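Local coordinates for protein DTDP-4-dehydrorhamnose reductase, rfbD ortholog (Clostridium acetobutylicum, PDB 1VL0) that probably reduces dTDP-6-deoxy-L-lyxo-4-hexulose to dTDP-L-rhamnose, using a nicotinamide dinucleotide cofactor, in the last step of its biosynthesis, at residues 210-221 with 265-276. Residues are numbered along the deposited sequence; the frame is centred on the assembly and turned at random.
Sequences EKNYGTFHCTCK and NYMLELTTGDIT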
loop_
_atom_site.group_PDB
_atom_site.type_symbol
_atom_site.label_atom_id
_atom_site.label_comp_id
_atom_site.label_asym_id
_atom_site.label_seq_id
_atom_site.Cartn_x
_atom_site.Cartn_y
_atom_site.Cartn_z
ATOM N N GLU A 210 -0.923 13.945 -19.642
ATOM C CA GLU A 210 0.261 14.398 -18.905
ATOM C C GLU A 210 1.103 13.276 -18.298
ATOM O O GLU A 210 2.212 13.527 -17.820
ATOM C CB GLU A 210 -0.188 15.327 -17.747
ATOM C CG GLU A 210 -0.890 16.582 -18.252
ATOM C CD GLU A 210 -1.591 17.379 -17.189
ATOM O OE1 GLU A 210 -1.808 16.881 -16.053
ATOM O OE2 GLU A 210 -1.959 18.524 -17.526
ATOM N N LYS A 211 0.545 12.072 -18.263
ATOM C CA LYS A 211 1.033 10.964 -17.406
ATOM C C LYS A 211 1.210 11.374 -15.939
ATOM O O LYS A 211 2.219 11.087 -15.301
ATOM C CB LYS A 211 2.279 10.361 -18.018
ATOM C CG LYS A 211 1.933 9.647 -19.326
ATOM C CD LYS A 211 3.011 8.684 -19.731
ATOM C CE LYS A 211 2.871 8.225 -21.180
ATOM N NZ LYS A 211 1.617 7.502 -21.452
ATOM N N ASN A 212 0.175 12.059 -15.437
ATOM C CA ASN A 212 0.131 12.645 -14.093
ATOM C C ASN A 212 -0.562 11.604 -13.222
ATOM O O ASN A 212 -1.726 11.673 -12.955
ATOM C CB ASN A 212 -0.627 13.952 -14.157
ATOM C CG ASN A 212 -0.473 14.810 -12.888
ATOM O OD1 ASN A 212 0.288 14.483 -11.942
ATOM N ND2 ASN A 212 -1.220 15.911 -12.867
ATOM N N TYR A 213 0.197 10.579 -12.840
ATOM C CA TYR A 213 -0.350 9.403 -12.161
ATOM C C TYR A 213 -0.663 9.731 -10.725
ATOM O O TYR A 213 -0.086 10.664 -10.140
ATOM C CB TYR A 213 0.653 8.260 -12.189
ATOM C CG TYR A 213 0.959 7.746 -13.560
ATOM C CD1 TYR A 213 0.045 7.015 -14.252
ATOM C CD2 TYR A 213 2.183 7.951 -14.139
ATOM C CE1 TYR A 213 0.352 6.522 -15.547
ATOM C CE2 TYR A 213 2.493 7.439 -15.452
ATOM C CZ TYR A 213 1.557 6.742 -16.124
ATOM O OH TYR A 213 1.804 6.215 -17.407
ATOM N N GLY A 214 -1.554 8.951 -10.141
ATOM C CA GLY A 214 -1.869 9.114 -8.742
ATOM C C GLY A 214 -3.353 9.151 -8.484
ATOM O O GLY A 214 -4.148 8.769 -9.320
ATOM N N THR A 215 -3.707 9.658 -7.318
ATOM C CA THR A 215 -5.069 9.781 -6.906
ATOM C C THR A 215 -5.505 11.235 -6.925
ATOM O O THR A 215 -4.854 12.075 -6.309
ATOM C CB THR A 215 -5.226 9.172 -5.496
ATOM O OG1 THR A 215 -4.935 7.756 -5.561
ATOM C CG2 THR A 215 -6.660 9.274 -4.970
ATOM N N PHE A 216 -6.621 11.499 -7.612
ATOM C CA PHE A 216 -7.160 12.852 -7.763
ATOM C C PHE A 216 -8.612 12.906 -7.327
ATOM O O PHE A 216 -9.374 12.054 -7.692
ATOM C CB PHE A 216 -7.107 13.306 -9.223
ATOM C CG PHE A 216 -5.704 13.351 -9.778
ATOM C CD1 PHE A 216 -5.091 12.188 -10.228
ATOM C CD2 PHE A 216 -4.973 14.532 -9.762
ATOM C CE1 PHE A 216 -3.709 12.223 -10.756
ATOM C CE2 PHE A 216 -3.644 14.557 -10.260
ATOM C CZ PHE A 216 -3.030 13.412 -10.710
ATOM N N HIS A 217 -8.983 13.967 -6.644
ATOM C CA HIS A 217 -10.374 14.389 -6.514
ATOM C C HIS A 217 -10.771 15.259 -7.698
ATOM O O HIS A 217 -9.997 16.086 -8.188
ATOM C CB HIS A 217 -10.540 15.192 -5.217
ATOM C CG HIS A 217 -10.396 14.364 -3.988
ATOM N ND1 HIS A 217 -10.351 14.909 -2.715
ATOM C CD2 HIS A 217 -10.234 13.027 -3.837
ATOM C CE1 HIS A 217 -10.238 13.924 -1.840
ATOM N NE2 HIS A 217 -10.144 12.781 -2.490
ATOM N N CYS A 218 -11.979 15.027 -8.209
ATOM C CA CYS A 218 -12.504 15.776 -9.338
ATOM C C CYS A 218 -14.004 15.972 -9.218
ATOM O O CYS A 218 -14.794 15.167 -9.748
ATOM C CB CYS A 218 -12.188 15.074 -10.659
ATOM S SG CYS A 218 -12.691 16.157 -12.000
ATOM N N THR A 219 -14.380 17.008 -8.456
ATOM C CA THR A 219 -15.692 17.579 -8.514
ATOM C C THR A 219 -15.601 19.052 -9.026
ATOM O O THR A 219 -14.526 19.675 -9.061
ATOM C CB THR A 219 -16.386 17.533 -7.137
ATOM O OG1 THR A 219 -15.617 18.257 -6.162
ATOM C CG2 THR A 219 -16.454 16.124 -6.622
ATOM N N CYS A 220 -16.763 19.597 -9.386
ATOM C CA CYS A 220 -16.832 20.977 -9.798
ATOM C C CYS A 220 -16.458 21.907 -8.631
ATOM O O CYS A 220 -16.421 21.494 -7.465
ATOM C CB CYS A 220 -18.219 21.297 -10.430
ATOM S SG CYS A 220 -18.439 20.717 -12.185
ATOM N N LYS A 221 -16.126 23.158 -8.939
ATOM C CA LYS A 221 -15.768 24.115 -7.878
ATOM C C LYS A 221 -16.978 24.539 -7.091
ATOM O O LYS A 221 -18.097 24.552 -7.616
ATOM C CB LYS A 221 -15.086 25.340 -8.457
ATOM C CG LYS A 221 -13.810 25.079 -9.199
ATOM C CD LYS A 221 -13.268 26.429 -9.681
ATOM C CE LYS A 221 -12.266 26.380 -10.797
ATOM N NZ LYS A 221 -11.249 25.506 -10.490
ATOM N N ASN A 265 -10.181 19.568 -4.909
ATOM C CA ASN A 265 -9.411 19.084 -6.016
ATOM C C ASN A 265 -7.957 19.516 -5.819
ATOM O O ASN A 265 -7.338 20.181 -6.700
ATOM C CB ASN A 265 -9.920 19.650 -7.357
ATOM C CG ASN A 265 -11.270 19.089 -7.829
ATOM O OD1 ASN A 265 -12.039 18.452 -7.110
ATOM N ND2 ASN A 265 -11.577 19.390 -9.046
ATOM N N TYR A 266 -7.361 19.047 -4.723
ATOM C CA TYR A 266 -6.023 19.504 -4.252
ATOM C C TYR A 266 -4.869 19.048 -5.134
ATOM O O TYR A 266 -3.960 19.795 -5.460
ATOM C CB TYR A 266 -5.831 19.034 -2.830
ATOM C CG TYR A 266 -4.786 19.764 -2.031
ATOM C CD1 TYR A 266 -4.565 21.113 -2.168
ATOM C CD2 TYR A 266 -4.008 19.065 -1.103
ATOM C CE1 TYR A 266 -3.574 21.760 -1.400
ATOM C CE2 TYR A 266 -3.051 19.665 -0.367
ATOM C CZ TYR A 266 -2.837 21.031 -0.506
ATOM O OH TYR A 266 -1.865 21.604 0.284
HETATM N N MSE A 267 -4.931 17.822 -5.593
HETATM C CA MSE A 267 -3.849 17.318 -6.466
HETATM C C MSE A 267 -3.807 18.026 -7.782
HETATM O O MSE A 267 -2.722 18.234 -8.359
HETATM C CB MSE A 267 -4.010 15.814 -6.687
HETATM C CG MSE A 267 -3.577 15.006 -5.484
HETATM SE SE MSE A 267 -1.600 14.895 -5.433
HETATM C CE MSE A 267 -1.294 13.875 -7.070
ATOM N N LEU A 268 -4.972 18.385 -8.304
ATOM C CA LEU A 268 -5.009 19.237 -9.494
ATOM C C LEU A 268 -4.409 20.612 -9.250
ATOM O O LEU A 268 -3.561 21.085 -10.032
ATOM C CB LEU A 268 -6.424 19.343 -10.031
ATOM C CG LEU A 268 -6.945 18.093 -10.746
ATOM C CD1 LEU A 268 -8.413 18.305 -11.128
ATOM C CD2 LEU A 268 -6.121 17.734 -11.990
ATOM N N GLU A 269 -4.802 21.229 -8.142
ATOM C CA GLU A 269 -4.254 22.523 -7.729
ATOM C C GLU A 269 -2.737 22.498 -7.544
ATOM O O GLU A 269 -2.047 23.429 -7.897
ATOM C CB GLU A 269 -4.889 22.962 -6.417
ATOM C CG GLU A 269 -6.364 23.318 -6.501
ATOM C CD GLU A 269 -6.984 23.589 -5.096
ATOM O OE1 GLU A 269 -6.262 23.595 -4.105
ATOM O OE2 GLU A 269 -8.210 23.793 -4.977
ATOM N N LEU A 270 -2.225 21.413 -6.978
ATOM C CA LEU A 270 -0.806 21.285 -6.698
ATOM C C LEU A 270 0.019 20.862 -7.919
ATOM O O LEU A 270 1.242 20.877 -7.835
ATOM C CB LEU A 270 -0.581 20.237 -5.602
ATOM C CG LEU A 270 -1.091 20.448 -4.174
ATOM C CD1 LEU A 270 -0.851 19.167 -3.396
ATOM C CD2 LEU A 270 -0.406 21.615 -3.536
ATOM N N THR A 271 -0.630 20.416 -8.993
ATOM C CA THR A 271 0.077 19.914 -10.165
ATOM C C THR A 271 -0.221 20.750 -11.398
ATOM O O THR A 271 0.306 21.854 -11.500
ATOM C CB THR A 271 -0.144 18.412 -10.389
ATOM O OG1 THR A 271 -1.520 18.116 -10.539
ATOM C CG2 THR A 271 0.264 17.566 -9.136
ATOM N N THR A 272 -1.091 20.296 -12.306
ATOM C CA THR A 272 -1.266 20.968 -13.581
ATOM C C THR A 272 -2.543 21.775 -13.694
ATOM O O THR A 272 -2.893 22.190 -14.783
ATOM C CB THR A 272 -1.220 19.940 -14.723
ATOM O OG1 THR A 272 -2.092 18.851 -14.406
ATOM C CG2 THR A 272 0.177 19.298 -14.834
ATOM N N GLY A 273 -3.255 21.967 -12.590
ATOM C CA GLY A 273 -4.342 22.918 -12.546
ATOM C C GLY A 273 -5.755 22.358 -12.454
ATOM O O GLY A 273 -6.126 21.434 -13.170
ATOM N N ASP A 274 -6.540 22.924 -11.544
ATOM C CA ASP A 274 -7.946 22.568 -11.389
ATOM C C ASP A 274 -8.803 23.213 -12.490
ATOM O O ASP A 274 -9.325 24.315 -12.340
ATOM C CB ASP A 274 -8.482 22.960 -10.022
ATOM C CG ASP A 274 -9.938 22.493 -9.823
ATOM O OD1 ASP A 274 -10.425 21.720 -10.708
ATOM O OD2 ASP A 274 -10.648 22.795 -8.830
ATOM N N ILE A 275 -8.950 22.505 -13.596
ATOM C CA ILE A 275 -9.712 22.990 -14.726
ATOM C C ILE A 275 -11.208 22.841 -14.616
ATOM O O ILE A 275 -11.898 23.177 -15.541
ATOM C CB ILE A 275 -9.212 22.314 -16.013
ATOM C CG1 ILE A 275 -9.382 20.782 -15.967
ATOM C CG2 ILE A 275 -7.746 22.685 -16.255
ATOM C CD1 ILE A 275 -9.406 20.155 -17.330
ATOM N N THR A 276 -11.738 22.314 -13.510
ATOM C CA THR A 276 -13.189 22.214 -13.369
ATOM C C THR A 276 -13.796 23.600 -13.234
ATOM O O THR A 276 -13.133 24.549 -12.869
ATOM C CB THR A 276 -13.646 21.366 -12.174
ATOM O OG1 THR A 276 -13.114 21.891 -10.940
ATOM C CG2 THR A 276 -13.127 19.968 -12.275
HETATM O O HOH W 1 -7.467 16.898 -7.531
#
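Strand 214-217, hydrogen-bonded in parallel to strand 155-164 of the NADH-binding sheet, runs past the short helix 266-270, and N265, just before that helix, grips the backbone beyond the strand. Its carboxamide pairs with both backbone polar atoms of T219: N265 OD1 takes the N-H of T219 at 3.1 Å, in the carbonyl plane and on a lone pair, while N265 ND2 gives to T219 O at 3.0 Å, a more bent bond (134°). The second hydrogen of that amide goes to D274 OD1, which also receives T276 N, closing an Asx turn, and T276 OG1 at 2.7 Å. K221 arrives at the other carboxylate oxygen: bent at its last torsion (chi4 -52°), it brings NZ to 3.2 Å from D274 OD2 in a salt bridge and hydrogen-bonds D274 O.

Alongside this polar end lies an apolar patch. The F216 side chain crosses those of M267 and L268 at about a right angle, CD2 lying 3.5 Å from M267 CB; M267, a selenomethionine bent at chi2 and chi3, brings its CE back toward F216 CE2 and CZ. One water links H217 O to L268 N in the first turn of the helix.

At the far end, T272 OG1 donates to E210 OE1 on its syn side at 2.6 Å. N212 ND2 points almost straight at T271 OG1 (167°), in its own amide plane, whereas N212 OD1 and E210 OE2 turn to K95 of the second subunit and to K206, respectively.

With three donors on OD1 and a lysine at OD2, D274 is probably held as a carboxylate, and the two-bond grip of N265 should fix the backbone at T219, whose side chain lies about 8 Å from the bound dinucleotide.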